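Local coordinates for protein NS1 (Human bocavirus, PDB 4KW3) that probably binds the viral replication origin, unwinds its hairpin and nicks one DNA strand to start rolling-circle replication, this piece being the N-terminal origin-binding and nuclease domain, at residues Ile104-Leu109 and His255-Tyr260; His115-Val120 and Asn210-Lys215; Asn233-Ala238 and Asn259-Leu264. One frame throughout, in Å; residues are numbered along the deposited sequence.

Interaction 1 of 3, residues Ile104-Leu109 and His255-Tyr260; sequences IVQSEL and HYRKNY
A buried side-chain hydrogen bond between Q106 and R257 joins strand 101-109 of the central sheet to the start of helix 257-268. The backbones stay well apart. The CA atoms of Q106 and R257 are 12.6 Å from each other, and in these two segments no other side chains meet. OE1 of Q106 lies at the edge of the R257 guanidinium, near its plane. NH2 of R257 is 2.9 Å from OE1 of Q106 with an N-H...O angle of 163°, though the place of NH2 is less sure. NH1 of R257 adds a weak bond to OE1 of Q106 at 3.3 Å. The amide plane is turned 53° from the guanidinium plane. Q106 reaches out as an extended chain. R257 starts extended and bends at chi3 (-84°), which turns the guanidinium at the end of the chain.

OE1 of Q106 also bonds OG1 of T245, and NE2 of Q106 bonds the carbonyl of L212, so both ends of the amide are held. NH1 of R257 bonds the carbonyl of L213, and the guanidinium makes a cation-pi contact with Y242. L212 follows Y211, the predicted nuclease residue, so the contact is second shell to the predicted active site. The strand also carries E108, a predicted metal ligand. Strand 101-109 runs between its antiparallel neighbours 114-122 and 241-247, and helix 257-268 meets L212 and L213 through R257.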
loop_
_atom_site.group_PDB
_atom_site.type_symbol
_atom_site.label_atom_id
_atom_site.label_comp_id
_atom_site.label_asym_id
_atom_site.label_seq_id
_atom_site.Cartn_x
_atom_site.Cartn_y
_atom_site.Cartn_z
ATOM N N ILE A 104 -2.458 -0.275 9.523
ATOM C CA ILE A 104 -2.484 0.717 8.452
ATOM C C ILE A 104 -1.650 0.203 7.271
ATOM O O ILE A 104 -0.556 -0.353 7.472
ATOM C CB ILE A 104 -1.952 2.067 8.910
ATOM C CG1 ILE A 104 -2.859 2.640 10.012
ATOM C CG2 ILE A 104 -1.817 3.028 7.693
ATOM C CD1 ILE A 104 -2.239 3.816 10.800
ATOM N N VAL A 105 -2.179 0.360 6.054
ATOM C CA VAL A 105 -1.458 -0.009 4.839
ATOM C C VAL A 105 -1.549 1.155 3.863
ATOM O O VAL A 105 -2.610 1.772 3.702
ATOM C CB VAL A 105 -1.986 -1.339 4.173
ATOM C CG1 VAL A 105 -1.291 -1.617 2.841
ATOM C CG2 VAL A 105 -1.781 -2.533 5.074
ATOM N N GLN A 106 -0.417 1.473 3.244
ATOM C CA GLN A 106 -0.372 2.494 2.212
ATOM C C GLN A 106 0.503 2.043 1.041
ATOM O O GLN A 106 1.689 1.744 1.206
ATOM C CB GLN A 106 0.158 3.804 2.780
ATOM C CG GLN A 106 0.227 4.951 1.777
ATOM C CD GLN A 106 0.370 6.301 2.461
ATOM O OE1 GLN A 106 -0.547 6.762 3.156
ATOM N NE2 GLN A 106 1.525 6.935 2.283
ATOM N N SER A 107 -0.092 2.013 -0.146
ATOM C CA SER A 107 0.627 1.702 -1.382
ATOM C C SER A 107 1.186 2.979 -2.020
ATOM O O SER A 107 0.606 4.046 -1.895
ATOM C CB SER A 107 -0.297 0.978 -2.355
ATOM O OG SER A 107 -1.493 1.712 -2.551
ATOM N N GLU A 108 2.325 2.860 -2.692
ATOM C CA GLU A 108 2.989 4.007 -3.281
ATOM C C GLU A 108 3.670 3.617 -4.580
ATOM O O GLU A 108 4.391 2.632 -4.637
ATOM C CB GLU A 108 4.012 4.595 -2.311
ATOM C CG GLU A 108 5.102 5.470 -2.952
ATOM C CD GLU A 108 6.085 6.045 -1.922
ATOM O OE1 GLU A 108 5.860 5.859 -0.706
ATOM O OE2 GLU A 108 7.087 6.679 -2.325
ATOM N N LEU A 109 3.441 4.405 -5.621
ATOM C CA LEU A 109 4.153 4.233 -6.872
ATOM C C LEU A 109 5.427 5.036 -6.750
ATOM O O LEU A 109 5.436 6.234 -7.035
ATOM C CB LEU A 109 3.316 4.790 -8.018
ATOM C CG LEU A 109 2.208 3.879 -8.557
ATOM C CD1 LEU A 109 1.268 3.366 -7.497
ATOM C CD2 LEU A 109 1.426 4.616 -9.579
ATOM N N HIS A 255 -10.168 13.172 -0.692
ATOM C CA HIS A 255 -10.616 14.542 -0.420
ATOM C C HIS A 255 -10.598 14.925 1.070
ATOM O O HIS A 255 -10.736 16.086 1.402
ATOM C CB HIS A 255 -11.994 14.804 -1.043
ATOM C CG HIS A 255 -13.062 13.910 -0.516
ATOM N ND1 HIS A 255 -13.340 12.676 -1.070
ATOM C CD2 HIS A 255 -13.914 14.057 0.526
ATOM C CE1 HIS A 255 -14.320 12.105 -0.391
ATOM N NE2 HIS A 255 -14.686 12.921 0.584
ATOM N N TYR A 256 -10.379 13.958 1.956
ATOM C CA TYR A 256 -10.270 14.246 3.381
ATOM C C TYR A 256 -8.828 14.177 3.892
ATOM O O TYR A 256 -8.607 14.445 5.077
ATOM C CB TYR A 256 -11.107 13.259 4.206
ATOM C CG TYR A 256 -12.602 13.323 4.002
ATOM C CD1 TYR A 256 -13.255 14.537 3.833
ATOM C CD2 TYR A 256 -13.365 12.155 3.961
ATOM C CE1 TYR A 256 -14.635 14.591 3.645
ATOM C CE2 TYR A 256 -14.740 12.197 3.771
ATOM C CZ TYR A 256 -15.369 13.418 3.615
ATOM O OH TYR A 256 -16.736 13.465 3.428
ATOM N N ARG A 257 -7.868 13.774 3.045
ATOM C CA ARG A 257 -6.497 13.459 3.540
ATOM C C ARG A 257 -5.903 14.639 4.327
ATOM O O ARG A 257 -5.542 14.492 5.493
ATOM C CB ARG A 257 -5.504 12.917 2.447
ATOM C CG ARG A 257 -4.075 12.609 2.996
ATOM C CD ARG A 257 -3.018 12.062 1.987
ATOM N NE ARG A 257 -3.154 10.631 1.850
ATOM C CZ ARG A 257 -2.267 9.711 2.218
ATOM N NH1 ARG A 257 -1.078 10.014 2.715
ATOM N NH2 ARG A 257 -2.577 8.450 2.031
ATOM N N LYS A 258 -5.839 15.815 3.709
ATOM C CA LYS A 258 -5.181 16.943 4.351
ATOM C C LYS A 258 -5.883 17.336 5.649
ATOM O O LYS A 258 -5.220 17.666 6.640
ATOM C CB LYS A 258 -5.052 18.134 3.409
ATOM C CG LYS A 258 -4.225 19.244 3.983
ATOM C CD LYS A 258 -2.878 19.332 3.303
ATOM C CE LYS A 258 -2.662 20.715 2.727
ATOM N NZ LYS A 258 -2.651 21.722 3.814
ATOM N N ASN A 259 -7.210 17.285 5.661
ATOM C CA ASN A 259 -7.916 17.587 6.895
ATOM C C ASN A 259 -7.680 16.525 7.969
ATOM O O ASN A 259 -7.489 16.847 9.147
ATOM C CB ASN A 259 -9.410 17.799 6.651
ATOM C CG ASN A 259 -10.139 18.233 7.907
ATOM O OD1 ASN A 259 -11.226 17.745 8.212
ATOM N ND2 ASN A 259 -9.523 19.139 8.663
ATOM N N TYR A 260 -7.664 15.264 7.553
ATOM C CA TYR A 260 -7.345 14.142 8.453
ATOM C C TYR A 260 -6.000 14.374 9.123
ATOM O O TYR A 260 -5.891 14.283 10.343
ATOM C CB TYR A 260 -7.320 12.836 7.669
ATOM C CG TYR A 260 -7.458 11.597 8.499
ATOM C CD1 TYR A 260 -6.359 11.047 9.156
ATOM C CD2 TYR A 260 -8.674 10.923 8.569
ATOM C CE1 TYR A 260 -6.474 9.876 9.888
ATOM C CE2 TYR A 260 -8.804 9.773 9.298
ATOM C CZ TYR A 260 -7.701 9.246 9.964
ATOM O OH TYR A 260 -7.844 8.083 10.691
#

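Interaction 2 of 3, residues His115-Val120 and Asn210-Lys215; sequences HCHIIV and NYLLPK
The aromatic part of this contact pairs H117, on strand 114-122, with Y211, on helix 204-212. It is an offset edge-to-face pair. The edge of Y211 is directed toward the face of H117, with planes 63° apart and ring centroids 5.6 Å apart. The closest atoms are CE1 of H117 and CE2 of Y211, at 3.9 Å. Y211 has CG anti to the backbone N (chi1 174°), which brings its ring across to the imidazole.

The apolar part belongs to L212. Its CD2 makes a CH-pi contact over the same face of H117, 4.2 Å from the ring centroid and 26° off the normal. The other branch meets I119 tip to tip, with CD1 of L212 3.8 Å from CD1 of I119.

No hydrogen bond crosses between the segments. Within 210-215, NZ of K215 makes a weak bond of 3.3 Å to OH of Y211; its salt bridge is to E108.

H115-H117 is the predicted RCR-2 motif, the metal-binding HUH element of rolling-circle nucleases. Y211-K215 is the predicted RCR-3 motif, with Y211 the probable nucleophile. L212 and Y211 pack on one face of H117, which probably helps to fix the rotation of its ring. This is consistent with its NE2, which is turned toward H115 and E108, serving the predicted metal site.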
loop_
_atom_site.group_PDB
_atom_site.type_symbol
_atom_site.label_atom_id
_atom_site.label_comp_id
_atom_site.label_asym_id
_atom_site.label_seq_id
_atom_site.Cartn_x
_atom_site.Cartn_y
_atom_site.Cartn_z
ATOM N N HIS A 115 5.623 -0.035 -3.886
ATOM C CA HIS A 115 5.638 -0.642 -2.565
ATOM C C HIS A 115 4.435 -0.366 -1.673
ATOM O O HIS A 115 3.643 0.522 -1.926
ATOM C CB HIS A 115 6.965 -0.362 -1.832
ATOM C CG HIS A 115 7.332 1.077 -1.747
ATOM N ND1 HIS A 115 8.614 1.522 -1.985
ATOM C CD2 HIS A 115 6.610 2.168 -1.406
ATOM C CE1 HIS A 115 8.653 2.835 -1.837
ATOM N NE2 HIS A 115 7.452 3.251 -1.476
ATOM N N CYS A 116 4.304 -1.168 -0.629
ATOM C CA CYS A 116 3.354 -0.877 0.420
ATOM C C CYS A 116 4.088 -0.747 1.748
ATOM O O CYS A 116 4.994 -1.536 2.048
ATOM C CB CYS A 116 2.350 -2.002 0.541
ATOM S SG CYS A 116 1.205 -2.040 -0.786
ATOM N N HIS A 117 3.680 0.235 2.544
ATOM C CA HIS A 117 4.090 0.307 3.938
ATOM C C HIS A 117 2.954 -0.275 4.750
ATOM O O HIS A 117 1.769 0.003 4.462
ATOM C CB HIS A 117 4.330 1.742 4.371
ATOM C CG HIS A 117 5.525 2.369 3.737
ATOM N ND1 HIS A 117 6.754 2.430 4.369
ATOM C CD2 HIS A 117 5.687 2.950 2.522
ATOM C CE1 HIS A 117 7.616 3.036 3.574
ATOM N NE2 HIS A 117 6.996 3.357 2.448
ATOM N N ILE A 118 3.316 -1.115 5.719
ATOM C CA ILE A 118 2.353 -1.710 6.635
ATOM C C ILE A 118 2.757 -1.386 8.065
ATOM O O ILE A 118 3.854 -1.731 8.499
ATOM C CB ILE A 118 2.333 -3.249 6.502
ATOM C CG1 ILE A 118 2.098 -3.656 5.051
ATOM C CG2 ILE A 118 1.308 -3.895 7.442
ATOM C CD1 ILE A 118 3.319 -4.192 4.370
ATOM N N ILE A 119 1.876 -0.724 8.800
ATOM C CA ILE A 119 2.064 -0.603 10.238
ATOM C C ILE A 119 1.075 -1.553 10.898
ATOM O O ILE A 119 -0.137 -1.447 10.702
ATOM C CB ILE A 119 1.832 0.838 10.764
ATOM C CG1 ILE A 119 2.628 1.854 9.951
ATOM C CG2 ILE A 119 2.239 0.937 12.214
ATOM C CD1 ILE A 119 2.208 3.257 10.210
ATOM N N VAL A 120 1.595 -2.494 11.667
ATOM C CA VAL A 120 0.745 -3.462 12.331
ATOM C C VAL A 120 1.134 -3.654 13.804
ATOM O O VAL A 120 2.327 -3.717 14.161
ATOM C CB VAL A 120 0.757 -4.796 11.575
ATOM C CG1 VAL A 120 2.198 -5.252 11.294
ATOM C CG2 VAL A 120 -0.025 -5.835 12.334
ATOM N N ASN A 210 3.421 11.795 10.309
ATOM C CA ASN A 210 4.537 12.575 9.801
ATOM C C ASN A 210 5.194 12.059 8.541
ATOM O O ASN A 210 5.707 12.864 7.759
ATOM C CB ASN A 210 5.595 12.796 10.890
ATOM C CG ASN A 210 5.106 13.723 11.944
ATOM O OD1 ASN A 210 4.409 14.683 11.630
ATOM N ND2 ASN A 210 5.412 13.430 13.202
ATOM N N TYR A 211 5.138 10.751 8.303
ATOM C CA TYR A 211 5.828 10.228 7.135
ATOM C C TYR A 211 4.855 9.727 6.060
ATOM O O TYR A 211 5.064 9.991 4.895
ATOM C CB TYR A 211 6.897 9.147 7.472
ATOM C CG TYR A 211 7.437 8.558 6.183
ATOM C CD1 TYR A 211 8.430 9.225 5.450
ATOM C CD2 TYR A 211 6.899 7.379 5.646
ATOM C CE1 TYR A 211 8.882 8.726 4.228
ATOM C CE2 TYR A 211 7.346 6.874 4.427
ATOM C CZ TYR A 211 8.336 7.560 3.720
ATOM O OH TYR A 211 8.785 7.071 2.510
ATOM N N LEU A 212 3.767 9.074 6.437
ATOM C CA LEU A 212 2.855 8.510 5.433
ATOM C C LEU A 212 1.792 9.519 4.930
ATOM O O LEU A 212 1.510 9.579 3.734
ATOM C CB LEU A 212 2.188 7.246 5.972
ATOM C CG LEU A 212 3.091 6.026 6.214
ATOM C CD1 LEU A 212 2.264 4.870 6.752
ATOM C CD2 LEU A 212 3.810 5.602 4.918
ATOM N N LEU A 213 1.226 10.318 5.837
ATOM C CA LEU A 213 0.161 11.255 5.481
ATOM C C LEU A 213 0.534 12.388 4.522
ATOM O O LEU A 213 -0.143 12.596 3.512
ATOM C CB LEU A 213 -0.514 11.827 6.727
ATOM C CG LEU A 213 -1.560 10.899 7.330
ATOM C CD1 LEU A 213 -2.389 11.674 8.311
ATOM C CD2 LEU A 213 -2.412 10.296 6.215
ATOM N N PRO A 214 1.625 13.110 4.807
ATOM C CA PRO A 214 1.794 14.322 3.988
ATOM C C PRO A 214 2.441 14.059 2.629
ATOM O O PRO A 214 3.532 14.521 2.331
ATOM C CB PRO A 214 2.657 15.218 4.877
ATOM C CG PRO A 214 3.455 14.268 5.711
ATOM C CD PRO A 214 2.663 12.986 5.849
ATOM N N LYS A 215 1.730 13.300 1.809
ATOM C CA LYS A 215 2.149 13.035 0.444
ATOM C C LYS A 215 0.995 13.378 -0.495
ATOM O O LYS A 215 -0.172 13.360 -0.095
ATOM C CB LYS A 215 2.552 11.567 0.280
ATOM C CG LYS A 215 3.662 11.125 1.207
ATOM C CD LYS A 215 4.063 9.695 0.934
ATOM C CE LYS A 215 5.184 9.239 1.860
ATOM N NZ LYS A 215 5.842 8.006 1.343
#

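Interaction 3 of 3, residues Asn233-Ala238 and Asn259-Leu264; sequences NWFILA and NYHATL
F235 and H261 meet as a T-shaped aromatic pair near the protein surface. The edge of the F235 ring is directed at one face of the H261 ring. The planes are 85° apart and the centroids 5.5 Å apart. CE1 of F235 lies 4.1 Å from ND1 of H261, above the imidazole plane and offset toward its rim. CZ of F235 lies 4.1 Å from CB of H261, so the phenyl edge also covers the start of the histidine side chain. A chi1 of 175° swings the imidazole of H261 away from its own backbone N and toward the loop. No hydrogen bond crosses between the two segments, and F235 and H261 carry the contact.

The motif on the loop side is a type I beta turn. It runs from F235 to A238 and is closed by A238 N to F235 O at 3.2 Å. This turn lies in the loop between helix 225-228 and strand 241-247. The contact joins that loop to helix 257-268, the last helix of this chain.

Farther out, the backbone N of F235 is bonded to OD1 of N216, which fixes the loop beside strand 216-217. The phenyl ring also touches P214 of the predicted RCR-3 motif. H261 rests on K209 of helix 204-212. A second link between loop and helix lies at N233. Its OD1 accepts a bond from the backbone N of K258, in the first turn of helix 257-268, and its ND2 is bonded to OG of S230.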
loop_
_atom_site.group_PDB
_atom_site.type_symbol
_atom_site.label_atom_id
_atom_site.label_comp_id
_atom_site.label_asym_id
_atom_site.label_seq_id
_atom_site.Cartn_x
_atom_site.Cartn_y
_atom_site.Cartn_z
ATOM N N ASN A 233 -6.059 19.273 -0.906
ATOM C CA ASN A 233 -5.276 18.202 -0.324
ATOM C C ASN A 233 -3.829 18.188 -0.787
ATOM O O ASN A 233 -3.109 17.206 -0.611
ATOM C CB ASN A 233 -5.966 16.875 -0.616
ATOM C CG ASN A 233 -7.316 16.784 0.058
ATOM O OD1 ASN A 233 -7.398 16.446 1.241
ATOM N ND2 ASN A 233 -8.386 17.126 -0.677
ATOM N N TRP A 234 -3.389 19.309 -1.336
ATOM C CA TRP A 234 -2.036 19.394 -1.851
ATOM C C TRP A 234 -1.053 19.774 -0.767
ATOM O O TRP A 234 -1.246 20.753 -0.050
ATOM C CB TRP A 234 -1.959 20.389 -2.976
ATOM C CG TRP A 234 -0.639 20.425 -3.623
ATOM C CD1 TRP A 234 0.368 21.327 -3.405
ATOM C CD2 TRP A 234 -0.171 19.525 -4.634
ATOM N NE1 TRP A 234 1.433 21.039 -4.233
ATOM C CE2 TRP A 234 1.128 19.933 -4.989
ATOM C CE3 TRP A 234 -0.728 18.408 -5.272
ATOM C CZ2 TRP A 234 1.874 19.278 -5.957
ATOM C CZ3 TRP A 234 0.022 17.749 -6.240
ATOM C CH2 TRP A 234 1.301 18.190 -6.575
ATOM N N PHE A 235 -0.019 18.961 -0.628
ATOM C CA PHE A 235 1.021 19.213 0.346
ATOM C C PHE A 235 2.151 19.894 -0.395
ATOM O O PHE A 235 2.832 19.263 -1.220
ATOM C CB PHE A 235 1.485 17.909 0.972
ATOM C CG PHE A 235 0.540 17.352 2.008
ATOM C CD1 PHE A 235 0.585 17.789 3.326
ATOM C CD2 PHE A 235 -0.367 16.348 1.671
ATOM C CE1 PHE A 235 -0.257 17.220 4.296
ATOM C CE2 PHE A 235 -1.230 15.792 2.624
ATOM C CZ PHE A 235 -1.180 16.239 3.941
ATOM N N ILE A 236 2.350 21.180 -0.103
ATOM C CA ILE A 236 3.252 22.021 -0.889
ATOM C C ILE A 236 4.717 21.522 -0.905
ATOM O O ILE A 236 5.382 21.643 -1.914
ATOM C CB ILE A 236 3.140 23.537 -0.457
ATOM C CG1 ILE A 236 3.706 24.474 -1.522
ATOM C CG2 ILE A 236 3.856 23.785 0.833
ATOM C CD1 ILE A 236 3.274 24.123 -2.953
ATOM N N LEU A 237 5.202 20.891 0.163
ATOM C CA LEU A 237 6.623 20.513 0.199
ATOM C C LEU A 237 6.850 19.014 -0.073
ATOM O O LEU A 237 7.980 18.525 -0.077
ATOM C CB LEU A 237 7.287 20.945 1.527
ATOM C CG LEU A 237 7.324 22.450 1.848
ATOM C CD1 LEU A 237 7.964 22.708 3.203
ATOM C CD2 LEU A 237 8.028 23.244 0.748
ATOM N N ALA A 238 5.765 18.299 -0.313
ATOM C CA ALA A 238 5.803 16.860 -0.511
ATOM C C ALA A 238 6.528 16.496 -1.799
ATOM O O ALA A 238 6.244 17.067 -2.842
ATOM C CB ALA A 238 4.379 16.305 -0.523
ATOM N N ASN A 259 -7.210 17.285 5.661
ATOM C CA ASN A 259 -7.916 17.587 6.895
ATOM C C ASN A 259 -7.680 16.525 7.969
ATOM O O ASN A 259 -7.489 16.847 9.147
ATOM C CB ASN A 259 -9.410 17.799 6.651
ATOM C CG ASN A 259 -10.139 18.233 7.907
ATOM O OD1 ASN A 259 -11.226 17.745 8.212
ATOM N ND2 ASN A 259 -9.523 19.139 8.663
ATOM N N TYR A 260 -7.664 15.264 7.553
ATOM C CA TYR A 260 -7.345 14.142 8.453
ATOM C C TYR A 260 -6.000 14.374 9.123
ATOM O O TYR A 260 -5.891 14.283 10.343
ATOM C CB TYR A 260 -7.320 12.836 7.669
ATOM C CG TYR A 260 -7.458 11.597 8.499
ATOM C CD1 TYR A 260 -6.359 11.047 9.156
ATOM C CD2 TYR A 260 -8.674 10.923 8.569
ATOM C CE1 TYR A 260 -6.474 9.876 9.888
ATOM C CE2 TYR A 260 -8.804 9.773 9.298
ATOM C CZ TYR A 260 -7.701 9.246 9.964
ATOM O OH TYR A 260 -7.844 8.083 10.691
ATOM N N HIS A 261 -4.990 14.712 8.320
ATOM C CA HIS A 261 -3.668 15.069 8.840
ATOM C C HIS A 261 -3.678 16.249 9.813
ATOM O O HIS A 261 -3.004 16.222 10.848
ATOM C CB HIS A 261 -2.746 15.394 7.687
ATOM C CG HIS A 261 -1.401 15.879 8.111
ATOM N ND1 HIS A 261 -1.125 17.213 8.328
ATOM C CD2 HIS A 261 -0.253 15.211 8.364
ATOM C CE1 HIS A 261 0.136 17.347 8.690
ATOM N NE2 HIS A 261 0.688 16.148 8.723
ATOM N N ALA A 262 -4.445 17.280 9.462
ATOM C CA ALA A 262 -4.558 18.495 10.262
ATOM C C ALA A 262 -5.139 18.170 11.637
ATOM O O ALA A 262 -4.649 18.648 12.652
ATOM C CB ALA A 262 -5.436 19.508 9.550
ATOM N N THR A 263 -6.191 17.355 11.661
ATOM C CA THR A 263 -6.793 16.939 12.912
ATOM C C THR A 263 -5.796 16.170 13.789
ATOM O O THR A 263 -5.664 16.467 14.973
ATOM C CB THR A 263 -8.040 16.081 12.666
ATOM O OG1 THR A 263 -9.008 16.848 11.937
ATOM C CG2 THR A 263 -8.640 15.617 13.978
ATOM N N LEU A 264 -5.086 15.193 13.215
ATOM C CA LEU A 264 -4.028 14.504 13.960
ATOM C C LEU A 264 -2.965 15.464 14.478
ATOM O O LEU A 264 -2.522 15.359 15.615
ATOM C CB LEU A 264 -3.362 13.404 13.129
ATOM C CG LEU A 264 -4.212 12.178 12.828
ATOM C CD1 LEU A 264 -3.406 11.160 12.025
ATOM C CD2 LEU A 264 -4.748 11.577 14.114
#

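In the fold
From the N terminus, strand 101-109 opens interaction 1, and strand 114-122, its antiparallel neighbour in the sheet, opens interaction 2. Interaction 2 closes first, at 210-215, so its loop lies wholly within that of interaction 1. Interactions 1 and 3 both close on helix 257-268 and share N259 and Y260. The loop of interaction 3 opens at 233-238, inside that of interaction 1, and runs past its end, to L264, so the two cross. Interactions 2 and 3 follow in series but touch in space, where F235 packs on 213-215. Together they tie the sheet, the probable catalytic segment, the loop before strand 241-247 and the C-terminal helix.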